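PDB 4WV3: anthranilate-CoA ligase from Stigmatella aurantiaca, which belongs to the ANL superfamily of AMP-binding enzymes, pairing a large N-terminal domain with a small C-terminal one. Local coordinates for residues A[9-14]-A[162-167]; A[45-50]-A[155-160]. All blocks are in the same frame, centred on the assembly; numbering follows the deposited sequence.

Interaction 1. Residues A[9-14]-A[162-167]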
ATOM      1  N   TYR A   9       4.560 -28.253   1.103  1.00 11.38           N
ATOM      2  CA  TYR A   9       5.716 -27.581   0.532  1.00 13.31           C
ATOM      3  C   TYR A   9       5.300 -26.764  -0.686  1.00 19.76           C
ATOM      4  O   TYR A   9       4.953 -27.315  -1.732  1.00 15.64           O
ATOM      5  CB  TYR A   9       6.803 -28.591   0.168  1.00 13.67           C
ATOM      6  CG  TYR A   9       7.495 -29.185   1.373  1.00 18.57           C
ATOM      7  CD1 TYR A   9       6.968 -30.290   2.027  1.00 18.36           C
ATOM      8  CD2 TYR A   9       8.672 -28.634   1.863  1.00 18.55           C
ATOM      9  CE1 TYR A   9       7.596 -30.834   3.131  1.00 26.52           C
ATOM     10  CE2 TYR A   9       9.308 -29.170   2.967  1.00 26.97           C
ATOM     11  CZ  TYR A   9       8.765 -30.271   3.597  1.00 30.19           C
ATOM     12  OH  TYR A   9       9.394 -30.809   4.696  1.00 35.70           O
ATOM     13  N   TYR A  10       5.331 -25.445  -0.535  1.00 14.94           N
ATOM     14  CA  TYR A  10       4.873 -24.539  -1.578  1.00 12.87           C
ATOM     15  C   TYR A  10       5.861 -23.400  -1.785  1.00 15.35           C
ATOM     16  O   TYR A  10       6.466 -22.907  -0.832  1.00 17.85           O
ATOM     17  CB  TYR A  10       3.492 -23.984  -1.219  1.00 15.23           C
ATOM     18  CG  TYR A  10       2.976 -22.919  -2.162  1.00 15.71           C
ATOM     19  CD1 TYR A  10       2.316 -23.262  -3.335  1.00 13.02           C
ATOM     20  CD2 TYR A  10       3.139 -21.569  -1.873  1.00 11.05           C
ATOM     21  CE1 TYR A  10       1.840 -22.292  -4.198  1.00 14.19           C
ATOM     22  CE2 TYR A  10       2.668 -20.592  -2.729  1.00 12.56           C
ATOM     23  CZ  TYR A  10       2.019 -20.959  -3.889  1.00 18.73           C
ATOM     24  OH  TYR A  10       1.547 -19.991  -4.746  1.00 18.44           O
ATOM     25  N   ASN A  11       6.025 -22.989  -3.038  1.00 14.42           N
ATOM     26  CA  ASN A  11       6.851 -21.835  -3.361  1.00 12.42           C
ATOM     27  C   ASN A  11       6.024 -20.788  -4.098  1.00 11.85           C
ATOM     28  O   ASN A  11       5.275 -21.114  -5.020  1.00 16.77           O
ATOM     29  CB  ASN A  11       8.064 -22.249  -4.197  1.00 10.26           C
ATOM     30  CG  ASN A  11       9.150 -21.190  -4.213  1.00 13.85           C
ATOM     31  OD1 ASN A  11       9.026 -20.167  -4.887  1.00 16.54           O
ATOM     32  ND2 ASN A  11      10.226 -21.433  -3.474  1.00 15.32           N
ATOM     33  N   ALA A  12       6.164 -19.531  -3.690  1.00 15.46           N
ATOM     34  CA  ALA A  12       5.358 -18.442  -4.235  1.00 15.33           C
ATOM     35  C   ALA A  12       5.684 -18.124  -5.694  1.00 16.61           C
ATOM     36  O   ALA A  12       5.003 -17.315  -6.323  1.00 19.49           O
ATOM     37  CB  ALA A  12       5.500 -17.195  -3.372  1.00 10.73           C
ATOM     38  N   VAL A  13       6.718 -18.762  -6.232  1.00 14.23           N
ATOM     39  CA  VAL A  13       7.051 -18.597  -7.642  1.00 14.97           C
ATOM     40  C   VAL A  13       5.974 -19.255  -8.504  1.00 21.52           C
ATOM     41  O   VAL A  13       5.885 -19.008  -9.708  1.00 22.49           O
ATOM     42  CB  VAL A  13       8.438 -19.186  -7.978  1.00 15.73           C
ATOM     43  CG1 VAL A  13       8.376 -20.704  -8.036  1.00 16.11           C
ATOM     44  CG2 VAL A  13       8.959 -18.618  -9.292  1.00 13.88           C
ATOM     45  N   ASP A  14       5.148 -20.084  -7.873  1.00 17.97           N
ATOM     46  CA  ASP A  14       4.033 -20.725  -8.557  1.00 17.60           C
ATOM     47  C   ASP A  14       3.009 -19.696  -9.026  1.00 18.29           C
ATOM     48  O   ASP A  14       2.276 -19.938  -9.981  1.00 18.32           O
ATOM     49  CB  ASP A  14       3.363 -21.758  -7.649  1.00 16.15           C
ATOM     50  CG  ASP A  14       2.226 -22.483  -8.339  1.00 21.31           C
ATOM     51  OD1 ASP A  14       2.503 -23.384  -9.160  1.00 28.76           O
ATOM     52  OD2 ASP A  14       1.056 -22.153  -8.060  1.00 19.99           O
ATOM     53  N   ALA A 162      13.142 -24.049  -4.950  1.00 18.36           N
ATOM     54  CA  ALA A 162      13.620 -24.554  -3.669  1.00 19.60           C
ATOM     55  C   ALA A 162      12.519 -25.301  -2.924  1.00 20.70           C
ATOM     56  O   ALA A 162      11.342 -24.954  -3.024  1.00 22.67           O
ATOM     57  CB  ALA A 162      14.160 -23.414  -2.820  1.00 17.26           C
ATOM     58  N   GLN A 163      12.910 -26.329  -2.177  1.00 24.83           N
ATOM     59  CA  GLN A 163      11.960 -27.126  -1.410  1.00 26.65           C
ATOM     60  C   GLN A 163      11.503 -26.364  -0.171  1.00 22.31           C
ATOM     61  O   GLN A 163      11.775 -26.769   0.958  1.00 24.02           O
ATOM     62  CB  GLN A 163      12.590 -28.458  -1.003  1.00 22.36           C
ATOM     63  CG  GLN A 163      13.187 -29.241  -2.161  1.00 26.49           C
ATOM     64  CD  GLN A 163      13.928 -30.483  -1.704  1.00 37.97           C
ATOM     65  OE1 GLN A 163      13.706 -30.983  -0.601  1.00 39.26           O
ATOM     66  NE2 GLN A 163      14.821 -30.984  -2.550  1.00 22.89           N
ATOM     67  N   SER A 164      10.803 -25.257  -0.392  1.00 16.87           N
ATOM     68  CA  SER A 164      10.372 -24.394   0.698  1.00 18.00           C
ATOM     69  C   SER A 164       9.049 -24.852   1.297  1.00 21.78           C
ATOM     70  O   SER A 164       8.118 -25.214   0.576  1.00 17.68           O
ATOM     71  CB  SER A 164      10.249 -22.946   0.216  1.00 18.20           C
ATOM     72  OG  SER A 164       9.279 -22.832  -0.811  1.00 14.48           O
ATOM     73  N   HIS A 165       8.978 -24.838   2.624  1.00 18.93           N
ATOM     74  CA  HIS A 165       7.725 -25.079   3.322  1.00 18.33           C
ATOM     75  C   HIS A 165       6.809 -23.910   2.990  1.00 17.35           C
ATOM     76  O   HIS A 165       7.284 -22.800   2.750  1.00 18.23           O
ATOM     77  CB  HIS A 165       7.975 -25.144   4.829  1.00 14.57           C
ATOM     78  CG  HIS A 165       6.853 -25.761   5.607  1.00 14.25           C
ATOM     79  ND1 HIS A 165       5.681 -25.093   5.882  1.00 13.64           N
ATOM     80  CD2 HIS A 165       6.737 -26.981   6.183  1.00 13.73           C
ATOM     81  CE1 HIS A 165       4.884 -25.878   6.587  1.00 13.25           C
ATOM     82  NE2 HIS A 165       5.501 -27.029   6.783  1.00 14.96           N
ATOM     83  N   ARG A 166       5.502 -24.148   2.968  1.00 14.09           N
ATOM     84  CA  ARG A 166       4.566 -23.078   2.643  1.00 14.02           C
ATOM     85  C   ARG A 166       4.551 -22.000   3.726  1.00 11.72           C
ATOM     86  O   ARG A 166       4.058 -20.894   3.507  1.00 10.21           O
ATOM     87  CB  ARG A 166       3.156 -23.624   2.400  1.00 11.73           C
ATOM     88  CG  ARG A 166       2.467 -24.192   3.627  1.00 15.33           C
ATOM     89  CD  ARG A 166       0.994 -24.446   3.341  1.00 18.47           C
ATOM     90  NE  ARG A 166       0.280 -24.969   4.502  1.00 22.01           N
ATOM     91  CZ  ARG A 166      -0.238 -26.191   4.574  1.00 15.98           C
ATOM     92  NH1 ARG A 166      -0.132 -27.022   3.546  1.00 11.33           N
ATOM     93  NH2 ARG A 166      -0.871 -26.580   5.673  1.00 12.84           N
ATOM     94  N   GLU A 167       5.106 -22.326   4.889  1.00 15.25           N
ATOM     95  CA  GLU A 167       5.167 -21.386   6.001  1.00 13.00           C
ATOM     96  C   GLU A 167       6.523 -20.689   6.094  1.00 10.22           C
ATOM     97  O   GLU A 167       6.724 -19.825   6.947  1.00 14.09           O
ATOM     98  CB  GLU A 167       4.844 -22.096   7.315  1.00 11.21           C
ATOM     99  CG  GLU A 167       3.480 -22.762   7.325  1.00 12.56           C
ATOM    100  CD  GLU A 167       3.182 -23.461   8.634  1.00 18.47           C
ATOM    101  OE1 GLU A 167       3.919 -23.229   9.616  1.00 15.47           O
ATOM    102  OE2 GLU A 167       2.210 -24.245   8.679  1.00 16.67           O
TER
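S164 turns its OG between its own backbone N and carbonyl carbon (chi1 62°), while N11 swings CG anti to its backbone N (chi1 -163°), and the two rotations bring the serine hydroxyl to both the Y10 carbonyl and the N11 amide. S164 OG donates to Y10 O at 2.8 Å, coming from above the carbonyl plane rather than along a lone pair. The same OG receives a weak, bent bond from N11 ND2 at 3.2 Å. A small side chain that can both give and accept suits this buried place. The amide of N11 is used at both ends: OD1 takes the N-H of V13 at 3.0 Å, in the carbonyl plane and on a lone pair, and ND2 also reaches V81 O of helix 71-83. The V13 bond caps the type I turn from N11 to D14 that leads into helix 14-17. Within this AMP-binding enzyme fold, the contact joins the N-terminal loop of the chain to the connection between helix 148-152 and strand 169-175. Toward the surface, Y9 offers a broad ring face to the edge of the H165 imidazole, an edge-to-face pair with centroids 5.6 Å apart and planes at 59°. H165 is held in its rotation by E167 N, which donates to ND1 in the ring plane. Q163 O lies at the edge of the tyrosine ring, near its plane, 3.7 Å from Y9 CD2. Y10 and R166 meet near the backbone, CB to CB at 3.7 Å, and their long side chains then diverge, R166 NH1 making a weak bond to P7 O.

Interaction 2. Residues A[45-50]-A[155-160]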
ATOM      1  N   ALA A  45      13.835 -14.606 -14.602  1.00 18.19           N
ATOM      2  CA  ALA A  45      13.802 -14.880 -13.170  1.00 15.93           C
ATOM      3  C   ALA A  45      14.695 -16.068 -12.828  1.00 18.65           C
ATOM      4  O   ALA A  45      15.378 -16.067 -11.802  1.00 14.29           O
ATOM      5  CB  ALA A  45      12.376 -15.136 -12.709  1.00 13.14           C
ATOM      6  N   ASN A  46      14.687 -17.078 -13.690  1.00 18.05           N
ATOM      7  CA  ASN A  46      15.540 -18.245 -13.503  1.00 20.17           C
ATOM      8  C   ASN A  46      17.014 -17.890 -13.656  1.00 20.09           C
ATOM      9  O   ASN A  46      17.878 -18.495 -13.020  1.00 20.00           O
ATOM     10  CB  ASN A  46      15.156 -19.360 -14.476  1.00 17.22           C
ATOM     11  CG  ASN A  46      13.792 -19.948 -14.177  1.00 21.50           C
ATOM     12  OD1 ASN A  46      13.296 -19.849 -13.055  1.00 20.75           O
ATOM     13  ND2 ASN A  46      13.180 -20.568 -15.178  1.00 17.68           N
ATOM     14  N   GLN A  47      17.292 -16.903 -14.501  1.00 18.31           N
ATOM     15  CA  GLN A  47      18.648 -16.397 -14.661  1.00 18.84           C
ATOM     16  C   GLN A  47      19.075 -15.636 -13.412  1.00 20.87           C
ATOM     17  O   GLN A  47      20.219 -15.746 -12.970  1.00 18.23           O
ATOM     18  CB  GLN A  47      18.746 -15.494 -15.891  1.00 22.52           C
ATOM     19  CG  GLN A  47      18.650 -16.238 -17.211  1.00 24.20           C
ATOM     20  CD  GLN A  47      18.808 -15.322 -18.408  1.00 22.43           C
ATOM     21  OE1 GLN A  47      18.215 -14.245 -18.463  1.00 25.23           O
ATOM     22  NE2 GLN A  47      19.618 -15.745 -19.371  1.00 24.19           N
ATOM     23  N   VAL A  48      18.147 -14.866 -12.852  1.00 18.39           N
ATOM     24  CA  VAL A  48      18.396 -14.133 -11.617  1.00 16.54           C
ATOM     25  C   VAL A  48      18.673 -15.100 -10.471  1.00 20.89           C
ATOM     26  O   VAL A  48      19.629 -14.923  -9.716  1.00 21.44           O
ATOM     27  CB  VAL A  48      17.208 -13.220 -11.250  1.00 19.47           C
ATOM     28  CG1 VAL A  48      17.347 -12.694  -9.828  1.00 16.21           C
ATOM     29  CG2 VAL A  48      17.099 -12.072 -12.241  1.00 17.40           C
ATOM     30  N   GLY A  49      17.834 -16.127 -10.354  1.00 16.01           N
ATOM     31  CA  GLY A  49      18.004 -17.146  -9.336  1.00 16.13           C
ATOM     32  C   GLY A  49      19.346 -17.848  -9.439  1.00 21.40           C
ATOM     33  O   GLY A  49      20.025 -18.056  -8.434  1.00 21.26           O
ATOM     34  N   ASN A  50      19.728 -18.211 -10.660  1.00 20.25           N
ATOM     35  CA  ASN A  50      21.027 -18.828 -10.906  1.00 20.07           C
ATOM     36  C   ASN A  50      22.184 -17.872 -10.627  1.00 18.25           C
ATOM     37  O   ASN A  50      23.213 -18.271 -10.084  1.00 20.20           O
ATOM     38  CB  ASN A  50      21.115 -19.348 -12.342  1.00 14.86           C
ATOM     39  CG  ASN A  50      20.359 -20.645 -12.540  1.00 15.04           C
ATOM     40  OD1 ASN A  50      20.373 -21.522 -11.676  1.00 20.51           O
ATOM     41  ND2 ASN A  50      19.693 -20.776 -13.682  1.00 15.92           N
ATOM     42  N   GLN A 155      23.931 -16.851 -17.355  1.00 25.28           N
ATOM     43  CA  GLN A 155      23.118 -17.790 -16.588  1.00 23.13           C
ATOM     44  C   GLN A 155      22.048 -18.465 -17.442  1.00 21.93           C
ATOM     45  O   GLN A 155      21.401 -17.816 -18.263  1.00 20.66           O
ATOM     46  CB  GLN A 155      22.470 -17.087 -15.392  1.00 21.07           C
ATOM     47  CG  GLN A 155      23.461 -16.477 -14.414  1.00 18.92           C
ATOM     48  CD  GLN A 155      24.311 -17.516 -13.709  1.00 16.93           C
ATOM     49  OE1 GLN A 155      23.990 -18.706 -13.705  1.00 19.88           O
ATOM     50  NE2 GLN A 155      25.405 -17.070 -13.104  1.00 18.42           N
ATOM     51  N   PRO A 156      21.859 -19.780 -17.245  1.00 20.53           N
ATOM     52  CA  PRO A 156      20.842 -20.549 -17.970  1.00 20.71           C
ATOM     53  C   PRO A 156      19.430 -20.122 -17.583  1.00 24.42           C
ATOM     54  O   PRO A 156      19.232 -19.539 -16.517  1.00 22.76           O
ATOM     55  CB  PRO A 156      21.106 -21.989 -17.518  1.00 17.72           C
ATOM     56  CG  PRO A 156      21.789 -21.856 -16.205  1.00 17.89           C
ATOM     57  CD  PRO A 156      22.628 -20.622 -16.315  1.00 21.21           C
ATOM     58  N   THR A 157      18.460 -20.415 -18.445  1.00 24.23           N
ATOM     59  CA  THR A 157      17.081 -19.997 -18.218  1.00 21.75           C
ATOM     60  C   THR A 157      16.275 -21.054 -17.468  1.00 22.27           C
ATOM     61  O   THR A 157      15.064 -20.916 -17.296  1.00 24.36           O
ATOM     62  CB  THR A 157      16.372 -19.669 -19.543  1.00 18.34           C
ATOM     63  OG1 THR A 157      16.350 -20.833 -20.377  1.00 24.22           O
ATOM     64  CG2 THR A 157      17.096 -18.546 -20.267  1.00 13.98           C
ATOM     65  N   THR A 158      16.951 -22.110 -17.027  1.00 18.16           N
ATOM     66  CA  THR A 158      16.299 -23.162 -16.258  1.00 20.84           C
ATOM     67  C   THR A 158      16.745 -23.135 -14.799  1.00 21.94           C
ATOM     68  O   THR A 158      17.903 -22.845 -14.497  1.00 17.07           O
ATOM     69  CB  THR A 158      16.568 -24.557 -16.855  1.00 19.65           C
ATOM     70  OG1 THR A 158      17.981 -24.779 -16.942  1.00 21.36           O
ATOM     71  CG2 THR A 158      15.956 -24.669 -18.241  1.00 22.41           C
ATOM     72  N   LEU A 159      15.815 -23.437 -13.900  1.00 20.43           N
ATOM     73  CA  LEU A 159      16.091 -23.426 -12.470  1.00 17.44           C
ATOM     74  C   LEU A 159      15.064 -24.268 -11.723  1.00 19.08           C
ATOM     75  O   LEU A 159      13.881 -24.258 -12.059  1.00 15.81           O
ATOM     76  CB  LEU A 159      16.075 -21.991 -11.938  1.00 20.57           C
ATOM     77  CG  LEU A 159      16.289 -21.798 -10.436  1.00 18.54           C
ATOM     78  CD1 LEU A 159      17.666 -22.288 -10.022  1.00 16.74           C
ATOM     79  CD2 LEU A 159      16.093 -20.342 -10.043  1.00 18.41           C
ATOM     80  N   GLU A 160      15.521 -25.001 -10.714  1.00 19.42           N
ATOM     81  CA  GLU A 160      14.622 -25.778  -9.871  1.00 24.04           C
ATOM     82  C   GLU A 160      14.199 -24.962  -8.656  1.00 22.73           C
ATOM     83  O   GLU A 160      15.037 -24.371  -7.974  1.00 25.53           O
ATOM     84  CB  GLU A 160      15.288 -27.079  -9.419  1.00 29.16           C
ATOM     85  CG  GLU A 160      15.519 -28.092 -10.531  1.00 39.67           C
ATOM     86  CD  GLU A 160      14.253 -28.825 -10.937  1.00 52.80           C
ATOM     87  OE1 GLU A 160      13.182 -28.545 -10.358  1.00 53.03           O
ATOM     88  OE2 GLU A 160      14.331 -29.690 -11.836  1.00 60.28           O
TER
HETATM   89  O   HOH W   1      20.202 -24.316 -12.378  1.00 14.52           O
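N46, Q47 and N50, on one flank of helix 38-54, hold the loop 155-160 by its main-chain carbonyls; in this AMP-binding (ANL) fold, side-chain amides thus join the helix to the loop that follows helix 148-152. Asparagine and glutamine suit the task because their NH2 groups supply donors for main-chain carbonyls. N46 ND2 meets T157 O at 2.9 Å, with the acceptor close to the amide plane, while N46 OD1 takes K82 NZ from helix 71-83. Q47 is extended beyond CG, and this length lets NE2 reach Q155 O at 2.9 Å.

The closely packed part is where L159 lies against N46, G49 and N50. Its CB rests by the N46 side chain, and CD2 approaches G49 CA to 3.8 Å, where the glycine has no side chain to stand in the way. L159 and N50 run antiparallel alongside one another, with L159 CD1 beside N50 OD1. N50 ND2 forks, donating to P156 O at 3.1 Å and, more straightly, to T158 O at 2.9 Å, both acceptors near its amide plane. Q155, its chain turned about CB-CG (chi2 -65°), curls along the helix so that OE1 lies against N50 CB.

The looser side belongs to the exposed side chains of P156 and T158, which leave the backbone away from the helix. Here a water donates to N50 OD1 at 2.9 Å and, weakly, to T158 O at 3.5 Å.

Overall arrangement
Interactions 1 and 2 pin two adjoining pieces of one connection, 155-160 and 162-167, between helix 148-152 and strand 169-175. Their centres are about 17 Å apart, and along the chain interaction 2 is nested within the loop closed by interaction 1. K82 of helix 71-83, the partner of N46, joins them: it also reaches L159 O weakly, its backbone pairs with A162, and V13 packs on it. Both contacts lie well out from the chain's centre, about 24 and 30 Å from centre to centre, on the same side. The pocket of 5'-o-[(s)-[(2-aminobenzoyl)oxy](hydroxy)phosphoryl]adenosine draws its residues from between 175 and 506, hence from none of these four segments.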